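Local structure of proton-dependent oligopeptide transporter family protein (Xanthomonas campestris, 6EI3) at residues F303-Q308 / F477-F482; A12-S17 / I177-A182; L234-C239 / C253-L258; R321-F326 / P393-W398. The protein probably carries small peptides across the bacterial inner membrane by coupling their uptake to protons, as in other POT transporters of the major facilitator superfamily. One frame throughout, in Å; residues are numbered along the deposited sequence.

Contact 1. Residues F303-Q308 / F477-F482. With 78M ((2S)-2,3-dihydroxypropyl(7Z)-pentadec-7-enoate), chain P.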
# COMPACT_ATOMS: atom_id res chain seq x y z
N PHE A 303 1.16 -7.71 0.32
CA PHE A 303 1.39 -6.44 1.03
C PHE A 303 1.58 -6.63 2.52
O PHE A 303 2.31 -5.84 3.11
CB PHE A 303 0.30 -5.42 0.71
CG PHE A 303 0.46 -4.91 -0.70
CD1 PHE A 303 1.50 -4.04 -1.03
CD2 PHE A 303 -0.42 -5.30 -1.70
CE1 PHE A 303 1.67 -3.59 -2.35
CE2 PHE A 303 -0.26 -4.84 -3.02
CZ PHE A 303 0.81 -4.02 -3.34
N SER A 304 1.01 -7.73 3.11
CA SER A 304 1.24 -8.09 4.51
C SER A 304 2.72 -8.35 4.70
O SER A 304 3.29 -7.92 5.68
CB SER A 304 0.50 -9.39 4.87
OG SER A 304 -0.89 -9.22 4.68
N LEU A 305 3.32 -9.07 3.76
CA LEU A 305 4.73 -9.44 3.79
C LEU A 305 5.64 -8.30 3.36
O LEU A 305 6.71 -8.10 3.93
CB LEU A 305 4.92 -10.67 2.88
CG LEU A 305 4.71 -12.04 3.55
CD1 LEU A 305 3.23 -12.33 3.86
CD2 LEU A 305 5.23 -13.16 2.67
N PHE A 306 5.20 -7.52 2.37
CA PHE A 306 6.00 -6.43 1.84
C PHE A 306 6.20 -5.27 2.83
O PHE A 306 7.33 -4.83 3.01
CB PHE A 306 5.41 -5.95 0.49
CG PHE A 306 6.21 -4.86 -0.17
CD1 PHE A 306 7.45 -5.13 -0.74
CD2 PHE A 306 5.71 -3.56 -0.24
CE1 PHE A 306 8.20 -4.11 -1.33
CE2 PHE A 306 6.46 -2.54 -0.84
CZ PHE A 306 7.70 -2.82 -1.38
N ASP A 307 5.11 -4.78 3.46
CA ASP A 307 5.17 -3.62 4.36
C ASP A 307 5.90 -3.89 5.70
O ASP A 307 6.34 -2.95 6.36
CB ASP A 307 3.77 -3.00 4.57
CG ASP A 307 3.39 -2.12 3.38
OD1 ASP A 307 4.27 -1.40 2.85
OD2 ASP A 307 2.20 -2.16 2.96
N GLN A 308 6.10 -5.16 6.05
CA GLN A 308 6.83 -5.55 7.26
C GLN A 308 8.36 -5.38 7.15
O GLN A 308 9.06 -5.54 8.15
CB GLN A 308 6.45 -6.97 7.68
CG GLN A 308 5.08 -7.06 8.33
CD GLN A 308 4.85 -8.47 8.81
OE1 GLN A 308 5.34 -8.87 9.88
NE2 GLN A 308 4.20 -9.28 7.99
N PHE A 477 7.60 -17.61 9.82
CA PHE A 477 7.17 -18.85 9.14
C PHE A 477 5.68 -18.84 8.85
O PHE A 477 5.28 -19.30 7.79
CB PHE A 477 7.59 -20.09 9.93
CG PHE A 477 9.09 -20.32 9.87
CD1 PHE A 477 9.76 -20.30 8.64
CD2 PHE A 477 9.82 -20.58 11.02
CE1 PHE A 477 11.13 -20.52 8.58
CE2 PHE A 477 11.20 -20.78 10.95
CZ PHE A 477 11.85 -20.74 9.73
N PHE A 478 4.88 -18.23 9.73
CA PHE A 478 3.44 -18.05 9.52
C PHE A 478 3.20 -17.19 8.26
O PHE A 478 2.38 -17.57 7.42
CB PHE A 478 2.77 -17.40 10.74
CG PHE A 478 1.35 -16.96 10.44
CD1 PHE A 478 0.31 -17.88 10.41
CD2 PHE A 478 1.07 -15.62 10.15
CE1 PHE A 478 -0.99 -17.47 10.10
CE2 PHE A 478 -0.24 -15.22 9.85
CZ PHE A 478 -1.25 -16.14 9.80
N PHE A 479 3.88 -16.03 8.14
CA PHE A 479 3.69 -15.18 6.96
C PHE A 479 4.14 -15.85 5.66
O PHE A 479 3.44 -15.69 4.67
CB PHE A 479 4.32 -13.80 7.14
CG PHE A 479 3.42 -12.96 8.03
CD1 PHE A 479 2.22 -12.45 7.55
CD2 PHE A 479 3.79 -12.66 9.34
CE1 PHE A 479 1.39 -11.67 8.37
CE2 PHE A 479 2.97 -11.87 10.15
CZ PHE A 479 1.77 -11.39 9.67
N ALA A 480 5.24 -16.65 5.69
CA ALA A 480 5.70 -17.44 4.53
C ALA A 480 4.61 -18.41 4.08
O ALA A 480 4.31 -18.48 2.89
CB ALA A 480 6.94 -18.24 4.91
N ALA A 481 4.00 -19.14 5.04
CA ALA A 481 2.92 -20.11 4.78
C ALA A 481 1.68 -19.40 4.20
O ALA A 481 1.07 -19.92 3.27
CB ALA A 481 2.54 -20.85 6.06
N PHE A 482 1.33 -18.23 4.77
CA PHE A 482 0.20 -17.38 4.36
C PHE A 482 0.40 -16.92 2.90
O PHE A 482 -0.55 -16.98 2.12
CB PHE A 482 0.06 -16.18 5.33
CG PHE A 482 -1.07 -15.19 5.10
CD1 PHE A 482 -2.34 -15.62 4.71
CD2 PHE A 482 -0.87 -13.83 5.32
CE1 PHE A 482 -3.38 -14.70 4.54
CE2 PHE A 482 -1.92 -12.91 5.16
CZ PHE A 482 -3.17 -13.35 4.77
C8 78M P . 12.11 -24.84 11.73
C9 78M P . 11.33 -25.26 10.52
C10 78M P . 9.98 -24.55 10.42
C11 78M P . 9.30 -24.72 9.07
C12 78M P . 7.99 -23.98 8.91
C13 78M P . 7.56 -23.81 7.46
C15 78M P . 5.85 -22.90 5.82
C14 78M P . 6.20 -23.14 7.28
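Leu305, near the end of helix 281-306, comes within 6.6 Å of Phe479 of helix 471-495, CA to CA; both helices belong to the C-terminal half of the major facilitator fold. Leu305 and Phe479 run antiparallel alongside one another, the Leu305 CD1 methyl lying 3.5 Å from Phe479 O and 3.8 Å from Phe479 CB. The Phe479 ring is covered on both faces. Over one sits Phe478 CD2 from its own helix. Over the centre of the opposite face stands the amide of Gln308, its NE2 3.4 Å above the ring plane, with amide and ring planes 71° apart. Gln308 NE2 also gives a nearly straight bond, 168° at the hydrogen, to Ser304 O at 2.8 Å. Ser304 OG, hydrogen-bonded to Gly444 O, lies at the edge of the Phe482 ring, 3.9 Å from Phe482 CE2. Glutamine suits this buried place because its amide can stand on an aromatic face through NE2 while NE2 bonds the preceding turn and OE1 bonds Thr312 of helix 312-317. With no hydrogen bond across it, the contact rests on van der Waals packing and a polar amide set against a ring face; the polar atoms of Ser304 and Gln308 are paired with other groups.

Contact 2. Residues A12-S17 / I177-A182. With 78M ((2S)-2,3-dihydroxypropyl(7Z)-pentadec-7-enoate), chain D.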
# COMPACT_ATOMS: atom_id res chain seq x y z
N ALA A 12 9.34 15.16 -5.57
CA ALA A 12 10.65 14.73 -5.06
C ALA A 12 10.77 14.96 -3.56
O ALA A 12 11.13 14.04 -2.84
CB ALA A 12 11.77 15.44 -5.80
N CYS A 13 10.42 16.18 -3.08
CA CYS A 13 10.51 16.49 -1.65
C CYS A 13 9.54 15.70 -0.81
O CYS A 13 9.96 15.18 0.23
CB CYS A 13 10.38 17.99 -1.40
SG CYS A 13 11.65 18.97 -2.22
N GLU A 14 8.26 15.56 -1.26
CA GLU A 14 7.26 14.80 -0.51
C GLU A 14 7.62 13.31 -0.40
O GLU A 14 7.44 12.73 0.65
CB GLU A 14 5.83 15.00 -1.10
CG GLU A 14 4.72 14.27 -0.34
CD GLU A 14 4.55 12.78 -0.63
OE1 GLU A 14 4.91 12.36 -1.74
OE2 GLU A 14 4.08 12.04 0.27
N ARG A 15 8.11 12.69 -1.48
CA ARG A 15 8.47 11.27 -1.46
C ARG A 15 9.67 11.01 -0.57
O ARG A 15 9.68 10.03 0.18
CB ARG A 15 8.68 10.69 -2.89
CG ARG A 15 7.38 10.56 -3.74
CD ARG A 15 6.47 9.40 -3.36
NE ARG A 15 5.66 9.74 -2.18
CZ ARG A 15 5.08 8.87 -1.36
NH1 ARG A 15 5.18 7.56 -1.58
NH2 ARG A 15 4.40 9.30 -0.30
N PHE A 16 10.69 11.87 -0.64
CA PHE A 16 11.88 11.71 0.20
C PHE A 16 11.45 11.82 1.67
O PHE A 16 11.87 11.01 2.50
CB PHE A 16 12.97 12.75 -0.15
CG PHE A 16 14.29 12.54 0.58
CD1 PHE A 16 14.44 12.90 1.91
CD2 PHE A 16 15.38 11.99 -0.08
CE1 PHE A 16 15.66 12.71 2.58
CE2 PHE A 16 16.60 11.81 0.59
CZ PHE A 16 16.73 12.16 1.91
N SER A 17 10.61 12.82 1.97
CA SER A 17 10.07 13.08 3.30
C SER A 17 9.28 11.88 3.84
O SER A 17 9.48 11.47 4.99
CB SER A 17 9.20 14.33 3.26
OG SER A 17 8.57 14.57 4.50
N ILE A 177 10.98 19.48 7.27
CA ILE A 177 11.42 20.65 6.46
C ILE A 177 11.20 20.41 4.96
O ILE A 177 10.71 21.29 4.25
CB ILE A 177 12.88 21.07 6.82
CG1 ILE A 177 12.95 21.67 8.26
CG2 ILE A 177 13.49 22.02 5.78
CD1 ILE A 177 12.17 23.10 8.52
N LEU A 178 11.51 19.20 4.49
CA LEU A 178 11.32 18.82 3.10
C LEU A 178 9.86 18.86 2.69
O LEU A 178 9.58 19.22 1.55
CB LEU A 178 11.94 17.45 2.80
CG LEU A 178 13.46 17.48 2.63
CD1 LEU A 178 14.01 16.10 2.69
CD2 LEU A 178 13.84 18.12 1.29
N MET A 179 8.95 18.52 3.61
CA MET A 179 7.50 18.56 3.36
C MET A 179 7.05 20.02 3.31
O MET A 179 6.21 20.36 2.48
CB MET A 179 6.73 17.78 4.46
CG MET A 179 5.30 17.46 4.07
SD MET A 179 5.15 16.64 2.44
CE MET A 179 3.78 17.57 1.76
N PHE A 180 7.62 20.88 4.17
CA PHE A 180 7.31 22.31 4.12
C PHE A 180 7.75 22.84 2.75
O PHE A 180 6.99 23.56 2.10
CB PHE A 180 8.00 23.09 5.26
CG PHE A 180 7.96 24.58 5.01
CD1 PHE A 180 6.83 25.33 5.33
CD2 PHE A 180 9.02 25.23 4.38
CE1 PHE A 180 6.78 26.71 5.06
CE2 PHE A 180 8.95 26.60 4.08
CZ PHE A 180 7.83 27.32 4.43
N ILE A 181 8.96 22.45 2.30
CA ILE A 181 9.50 22.86 1.00
C ILE A 181 8.66 22.30 -0.13
O ILE A 181 8.44 23.01 -1.11
CB ILE A 181 11.00 22.47 0.84
CG1 ILE A 181 11.90 23.30 1.81
CG2 ILE A 181 11.46 22.62 -0.63
CD1 ILE A 181 13.35 22.76 1.98
N ALA A 182 8.20 21.02 -0.02
CA ALA A 182 7.34 20.39 -1.04
C ALA A 182 6.06 21.20 -1.23
O ALA A 182 5.66 21.46 -2.37
CB ALA A 182 6.98 18.96 -0.61
O21 78M D . 21.19 18.48 18.64
C20 78M D . 20.31 19.48 19.13
C18 78M D . 19.02 18.87 19.64
O19 78M D . 18.69 17.68 18.92
C17 78M D . 17.86 19.84 19.60
O2 78M D . 17.78 20.27 18.22
C1 78M D . 16.59 20.58 17.70
O1 78M D . 15.54 20.37 18.25
C2 78M D . 16.74 21.25 16.37
C3 78M D . 16.33 20.38 15.19
C4 78M D . 16.53 21.13 13.88
C5 78M D . 16.07 20.41 12.63
C6 78M D . 16.25 21.27 11.39
C7 78M D . 15.88 20.57 10.12
C8 78M D . 16.53 20.59 8.97
C9 78M D . 17.82 21.29 8.66
C10 78M D . 18.91 20.32 8.21
C11 78M D . 19.18 20.31 6.70
C12 78M D . 18.06 19.74 5.83
C13 78M D . 18.35 19.80 4.34
C15 78M D . 16.24 20.50 3.15
C14 78M D . 17.21 19.38 3.43
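Cys13 of helix 4-22 and Ala182 of helix 168-188 bring their CA atoms to 5.1 Å where the two helices run antiparallel, 157° between their directions, with the short axes 7.9 Å apart. Small residues make that closeness possible. Cys13 CB rests 3.3 Å from Leu178 O and 3.6 Å from the methyl Ala182 CB, and its SG lies against Ile181 CG2. Leu178 reaches back between Cys13 and Phe16: its CD1 methyl approaches Phe16 CD1 at 3.3 Å, a tight fit, meeting the ring obliquely, while CD2 turns to the tail of a monoacylglycerol and lies 3.9 Å from its terminal carbon, C15. Both helices belong to the N-terminal half of the major facilitator fold, and this seam runs from the lipid-facing surface, where Ile177 also touches the acyl chain, to the protein interior. On the interior side Glu14 and Met179 run alongside each other in the same direction, Glu14 CG being 3.7 Å from Met179 SD. Glu14 has CG anti to its backbone N (chi1 -178°) and bends at chi2, which carries the carboxylate away from Met179 to Arg15. There Arg15 grips it side-on, NE to OE1 and NH2 to OE2, and Tyr86 OH adds a second partner for Glu14 OE2. Ser17 OG, bonded to Pro175 O, passes 3.7 Å from Met179 CB, a hydroxyl short enough to fit between the helices and bond a backbone carbonyl across them.

Contact 3. Residues L234-C239 / C253-L258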
# COMPACT_ATOMS: atom_id res chain seq x y z
N LEU A 234 -24.66 -4.24 8.32
CA LEU A 234 -24.98 -4.57 9.72
C LEU A 234 -23.81 -5.22 10.43
O LEU A 234 -23.55 -4.89 11.59
CB LEU A 234 -26.24 -5.45 9.80
CG LEU A 234 -27.57 -4.74 10.08
CD1 LEU A 234 -27.86 -3.62 9.08
CD2 LEU A 234 -28.71 -5.74 10.04
N LEU A 235 -23.09 -6.14 9.74
CA LEU A 235 -21.90 -6.80 10.28
C LEU A 235 -20.75 -5.80 10.42
O LEU A 235 -19.99 -5.89 11.37
CB LEU A 235 -21.47 -8.00 9.42
CG LEU A 235 -22.38 -9.24 9.46
CD1 LEU A 235 -22.09 -10.16 8.27
CD2 LEU A 235 -22.24 -10.01 10.78
N ALA A 236 -20.66 -4.82 9.48
CA ALA A 236 -19.67 -3.74 9.51
C ALA A 236 -19.91 -2.85 10.74
O ALA A 236 -18.96 -2.48 11.41
CB ALA A 236 -19.76 -2.90 8.25
N LEU A 237 -21.20 -2.55 11.04
CA LEU A 237 -21.58 -1.75 12.21
C LEU A 237 -21.28 -2.49 13.51
O LEU A 237 -20.78 -1.87 14.46
CB LEU A 237 -23.05 -1.33 12.14
CG LEU A 237 -23.37 -0.15 11.22
CD1 LEU A 237 -24.84 -0.14 10.84
CD2 LEU A 237 -23.00 1.18 11.89
N ALA A 238 -21.50 -3.83 13.53
CA ALA A 238 -21.23 -4.69 14.69
C ALA A 238 -19.75 -4.70 15.07
O ALA A 238 -19.43 -4.83 16.25
CB ALA A 238 -21.73 -6.11 14.43
N CYS A 239 -18.84 -4.52 14.06
CA CYS A 239 -17.39 -4.44 14.24
C CYS A 239 -17.01 -3.30 15.16
O CYS A 239 -16.12 -3.50 15.99
CB CYS A 239 -16.67 -4.32 12.90
SG CYS A 239 -16.62 -5.85 11.95
N CYS A 253 -11.23 -1.37 9.75
CA CYS A 253 -10.73 -2.17 8.62
C CYS A 253 -11.53 -3.41 8.38
O CYS A 253 -11.71 -3.76 7.22
CB CYS A 253 -9.26 -2.51 8.80
SG CYS A 253 -8.17 -1.12 8.52
N MET A 254 -11.93 -4.14 9.44
CA MET A 254 -12.73 -5.36 9.31
C MET A 254 -14.07 -4.97 8.70
O MET A 254 -14.57 -5.68 7.83
CB MET A 254 -12.93 -6.05 10.67
CG MET A 254 -11.66 -6.68 11.21
SD MET A 254 -11.94 -7.44 12.83
CE MET A 254 -12.47 -9.06 12.32
N ALA A 255 -14.62 -3.80 9.13
CA ALA A 255 -15.88 -3.25 8.61
C ALA A 255 -15.71 -2.96 7.11
O ALA A 255 -16.58 -3.35 6.33
CB ALA A 255 -16.25 -1.99 9.38
N LEU A 256 -14.57 -2.37 6.71
CA LEU A 256 -14.25 -2.10 5.30
C LEU A 256 -14.25 -3.39 4.47
O LEU A 256 -14.92 -3.43 3.44
CB LEU A 256 -12.94 -1.30 5.15
CG LEU A 256 -12.35 -1.12 3.72
CD1 LEU A 256 -13.18 -0.13 2.87
CD2 LEU A 256 -10.89 -0.69 3.80
N VAL A 257 -13.56 -4.45 4.95
CA VAL A 257 -13.50 -5.76 4.29
C VAL A 257 -14.89 -6.38 4.13
O VAL A 257 -15.21 -6.94 3.08
CB VAL A 257 -12.51 -6.71 5.01
CG1 VAL A 257 -12.61 -8.15 4.49
CG2 VAL A 257 -11.08 -6.18 4.90
N LEU A 258 -15.73 -6.26 5.18
CA LEU A 258 -17.11 -6.75 5.16
C LEU A 258 -17.93 -6.00 4.12
O LEU A 258 -18.60 -6.65 3.31
CB LEU A 258 -17.77 -6.65 6.56
CG LEU A 258 -17.34 -7.72 7.57
CD1 LEU A 258 -17.76 -7.33 8.97
CD2 LEU A 258 -17.92 -9.10 7.24
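Leu258 lays its CD1 methyl over a turn of the neighbouring helix, touching Cys239 SG at 3.5 Å, Leu235 O at 3.6 Å and Leu235 CB at 3.8 Å. One branch of the leucine thus meets two residues four apart on the same helix. Its CG stands opposite the carbonyl carbon, with chi1 at -76°, and the extended second torsion of 166° carries CD1 across. Cys239 meets it with its sulfur, which lies between Leu258 CD1 and Met254 CB, the latter 3.9 Å from Cys239 SG, while the rest of the methionine leads away. A thiol suits the spot, being apolar enough to lie among methyl groups and more compact than a leucine.

Beside this pair the helices come closest at two alanines. Ala236 and Ala255 have CA atoms 3.9 Å apart, their methyl carbons CB and CB meet at 3.8 Å, and Ala255 CB also sits 3.4 Å from Ala236 O. With nothing beyond CB, either residue lets backbone approach backbone. Helices 224-239 and 248-270 are almost exactly antiparallel here, 174° between directions and 8.1 Å between the short axes, and the short link through residues 243-246 makes them a helical hairpin, consistent with the pair HA and HB that lies between the two six-helix bundles of bacterial POT transporters. Its second helix packs on helix 430-456, where Val257 meets Val443 and Leu446.

No hydrogen bond or charge pair crosses between the segments; the hairpin closes here through van der Waals fit, with methyl groups laid against backbone carbonyls and the sulfur among apolar groups.

Contact 4. Residues R321-F326 / P393-W398. With 78M ((2S)-2,3-dihydroxypropyl(7Z)-pentadec-7-enoate), chain K; 78M ((2S)-2,3-dihydroxypropyl(7Z)-pentadec-7-enoate), chain E; 78M ((2S)-2,3-dihydroxypropyl(7Z)-pentadec-7-enoate), chain M.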
# COMPACT_ATOMS: atom_id res chain seq x y z
N ARG A 321 24.69 -8.54 13.71
CA ARG A 321 26.02 -7.89 13.77
C ARG A 321 26.16 -6.86 12.65
O ARG A 321 25.72 -7.09 11.52
CB ARG A 321 27.17 -8.90 13.64
CG ARG A 321 27.23 -9.99 14.70
CD ARG A 321 28.59 -10.68 14.67
NE ARG A 321 28.85 -11.43 13.43
CZ ARG A 321 29.68 -11.03 12.46
NH1 ARG A 321 30.35 -9.89 12.58
NH2 ARG A 321 29.85 -11.78 11.38
N MET A 322 26.80 -5.74 12.95
CA MET A 322 27.01 -4.66 11.99
C MET A 322 28.12 -3.73 12.49
O MET A 322 28.36 -3.71 13.70
CB MET A 322 25.70 -3.86 11.78
CG MET A 322 25.28 -3.00 12.97
SD MET A 322 23.63 -2.32 12.75
CE MET A 322 22.67 -3.75 13.07
N PRO A 323 28.78 -2.92 11.62
CA PRO A 323 29.79 -1.98 12.14
C PRO A 323 29.12 -0.83 12.89
O PRO A 323 27.94 -0.52 12.63
CB PRO A 323 30.52 -1.49 10.89
CG PRO A 323 29.60 -1.76 9.76
CD PRO A 323 28.63 -2.82 10.16
N ALA A 324 29.85 -0.21 13.83
CA ALA A 324 29.38 0.90 14.68
C ALA A 324 28.69 2.02 13.92
O ALA A 324 27.71 2.56 14.41
CB ALA A 324 30.54 1.46 15.51
N TRP A 325 29.15 2.31 12.69
CA TRP A 325 28.60 3.35 11.84
C TRP A 325 27.24 2.99 11.20
O TRP A 325 26.52 3.90 10.79
CB TRP A 325 29.61 3.77 10.77
CG TRP A 325 30.02 2.69 9.80
CD1 TRP A 325 31.13 1.91 9.88
CD2 TRP A 325 29.38 2.36 8.56
NE1 TRP A 325 31.21 1.10 8.78
CE2 TRP A 325 30.13 1.33 7.97
CE3 TRP A 325 28.22 2.81 7.91
CZ2 TRP A 325 29.77 0.74 6.75
CZ3 TRP A 325 27.87 2.24 6.70
CH2 TRP A 325 28.62 1.20 6.14
N PHE A 326 26.92 1.70 11.07
CA PHE A 326 25.69 1.23 10.41
C PHE A 326 24.51 1.13 11.36
O PHE A 326 24.69 0.97 12.57
CB PHE A 326 25.94 -0.13 9.73
CG PHE A 326 24.98 -0.50 8.62
CD1 PHE A 326 25.14 0.01 7.34
CD2 PHE A 326 23.93 -1.39 8.86
CE1 PHE A 326 24.25 -0.34 6.32
CE2 PHE A 326 23.04 -1.73 7.84
CZ PHE A 326 23.22 -1.21 6.57
N PRO A 393 25.88 -15.89 15.85
CA PRO A 393 26.00 -14.47 15.47
C PRO A 393 25.74 -14.29 13.97
O PRO A 393 26.34 -14.97 13.14
CB PRO A 393 27.42 -14.09 15.91
CG PRO A 393 28.17 -15.37 15.93
CD PRO A 393 27.20 -16.50 16.13
N MET A 394 24.74 -13.47 13.63
CA MET A 394 24.37 -13.27 12.23
C MET A 394 24.62 -11.84 11.80
O MET A 394 24.09 -10.92 12.42
CB MET A 394 22.92 -13.69 11.96
CG MET A 394 22.68 -15.20 12.17
SD MET A 394 23.53 -16.24 10.96
CE MET A 394 22.35 -16.22 9.63
N HIS A 395 25.45 -11.64 10.76
CA HIS A 395 25.75 -10.30 10.26
C HIS A 395 24.51 -9.80 9.54
O HIS A 395 23.82 -10.59 8.88
CB HIS A 395 26.96 -10.33 9.31
CG HIS A 395 27.53 -8.97 9.01
ND1 HIS A 395 26.95 -8.14 8.07
CD2 HIS A 395 28.62 -8.36 9.52
CE1 HIS A 395 27.68 -7.04 8.05
NE2 HIS A 395 28.71 -7.13 8.90
N ILE A 396 24.20 -8.51 9.66
CA ILE A 396 23.02 -7.91 9.02
C ILE A 396 23.01 -8.09 7.47
O ILE A 396 21.94 -8.09 6.89
CB ILE A 396 22.82 -6.44 9.46
CG1 ILE A 396 21.38 -5.96 9.13
CG2 ILE A 396 23.93 -5.51 8.88
CD1 ILE A 396 20.92 -4.76 9.91
N ALA A 397 24.19 -8.28 6.84
CA ALA A 397 24.30 -8.51 5.38
C ALA A 397 23.48 -9.74 4.96
O ALA A 397 23.10 -9.84 3.80
CB ALA A 397 25.76 -8.67 4.97
N TRP A 398 23.17 -10.66 5.90
CA TRP A 398 22.31 -11.82 5.61
C TRP A 398 20.91 -11.36 5.16
O TRP A 398 20.26 -12.10 4.42
CB TRP A 398 22.16 -12.73 6.83
CG TRP A 398 23.20 -13.81 6.90
CD1 TRP A 398 24.24 -13.88 7.77
CD2 TRP A 398 23.30 -14.95 6.04
NE1 TRP A 398 24.96 -15.04 7.54
CE2 TRP A 398 24.42 -15.70 6.48
CE3 TRP A 398 22.58 -15.40 4.92
CZ2 TRP A 398 24.82 -16.89 5.84
CZ3 TRP A 398 22.96 -16.59 4.31
CH2 TRP A 398 24.07 -17.32 4.77
O21 78M K . 30.05 -9.71 6.09
C20 78M K . 31.05 -8.80 5.65
C18 78M K . 30.43 -7.50 5.20
O19 78M K . 29.52 -7.74 4.12
C17 78M K . 31.46 -6.47 4.79
O2 78M K . 30.69 -5.25 4.71
C1 78M K . 31.03 -4.22 5.51
O1 78M K . 32.06 -4.15 6.13
C2 78M K . 29.94 -3.19 5.55
C3 78M K . 28.81 -3.61 6.48
C4 78M K . 27.57 -2.75 6.33
C5 78M K . 26.28 -3.49 6.68
C6 78M K . 25.82 -4.52 5.63
C7 78M K . 25.38 -3.84 4.37
C8 78M K . 24.63 -4.35 3.42
C9 78M K . 24.20 -3.62 2.19
C10 78M K . 22.95 -2.77 2.43
C11 78M K . 23.18 -1.31 2.81
C12 78M K . 23.44 -0.36 1.64
C13 78M K . 22.26 -0.19 0.70
C15 78M K . 21.42 0.68 -1.50
C14 78M K . 22.60 0.54 -0.59
O21 78M E . 29.97 -12.37 7.46
C20 78M E . 28.86 -13.19 7.13
C18 78M E . 28.42 -12.97 5.70
O19 78M E . 28.17 -11.58 5.48
C17 78M E . 27.17 -13.75 5.37
O2 78M E . 26.92 -13.68 3.94
C1 78M E . 25.98 -12.82 3.50
O1 78M E . 25.57 -11.90 4.14
C2 78M E . 25.50 -13.19 2.13
C3 78M E . 23.99 -13.04 1.97
C4 78M E . 23.42 -13.70 0.72
C5 78M E . 23.45 -12.84 -0.54
C6 78M E . 22.51 -13.35 -1.64
C7 78M E . 22.70 -12.64 -2.95
C8 78M E . 21.76 -12.03 -3.65
C9 78M E . 21.95 -11.34 -4.97
C10 78M E . 22.27 -9.84 -4.87
C11 78M E . 23.74 -9.50 -4.58
C12 78M E . 24.65 -9.42 -5.80
C13 78M E . 26.02 -8.83 -5.51
C15 78M E . 28.20 -7.91 -6.42
C14 78M E . 26.89 -8.60 -6.74
O21 78M M . 35.14 6.56 8.59
C20 78M M . 33.90 6.94 9.17
C18 78M M . 33.10 5.74 9.61
O19 78M M . 33.91 4.92 10.47
C17 78M M . 32.58 4.92 8.46
O2 78M M . 31.37 5.59 8.05
C1 78M M . 30.81 5.25 6.88
O1 78M M . 31.31 4.48 6.09
C2 78M M . 29.49 5.93 6.70
C3 78M M . 29.07 6.18 5.25
C4 78M M . 27.56 6.15 5.09
C5 78M M . 27.02 7.02 3.96
C6 78M M . 25.54 6.78 3.64
C7 78M M . 24.96 7.78 2.67
C8 78M M . 25.11 7.83 1.34
C9 78M M . 25.91 6.91 0.46
C10 78M M . 25.25 6.57 -0.87
C11 78M M . 25.58 5.18 -1.38
C12 78M M . 24.81 4.75 -2.63
C13 78M M . 24.55 3.25 -2.75
C15 78M M . 25.45 0.91 -3.11
C14 78M M . 25.76 2.39 -3.07
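Arg321 and His395 meet through their backbones first. Arg321 N donates to Met394 O over 2.8 Å, the donor tilted 30° from the carbonyl plane, and Ile396 N returns a bond to Arg321 O, also 2.8 Å and lying in the carbonyl plane. The same oxygen stands over the centre of the His395 ring, 3.6 Å above it. Over the opposite face of the imidazole lies the hydroxyl oxygen O21 of one monoacylglycerol. The Arg321 side chain runs alongside Pro393, with Arg321 CD 3.8 Å from Pro393 CB, then bends at chi3 so that its guanidinium stands at the imidazole edge, NH1 near the ring plane and the planes 73° apart, close to a second lipid headgroup.

The Met322 CE methyl touches Ile396 CD1 at 3.8 Å, and the CG2 branch of Ile396 lies obliquely by the Phe326 ring. Acyl carbon C5 of the first lipid covers one face of that ring, its flatness offering the chain a broad apolar surface.

The positioning is local. Ala397 N bonds His395 ND1 at 3.0 Å, in the ring plane, which fixes the rotation of the imidazole, and a type I turn from Pro323 to Phe326 holds the segment where Trp325 and Phe326 lie against lipid. Two interhelical loops of a transporter are thus stapled by a single beta bridge, at a surface that binds monoacylglycerol heads and tails.

In the fold
The four contacts lie apart, with none touching another. Contact 2 ties together two helices of the N-terminal half and sits across the centre of the chain from contacts 1 and 3, about 30 and 35 Å away between centres. Contact 3 precedes contact 1 in the chain, helix 248-270 being followed by helix 281-306; their nearest atoms are about 11 Å apart, and helix 430-456 touches both. Contact 4 falls in sequence between the two segments of contact 1, its centre about 24 Å from that one and about 44 Å from contact 3. Monoacylglycerols reach residues of all four contacts, and at least three of them lie against contact 4.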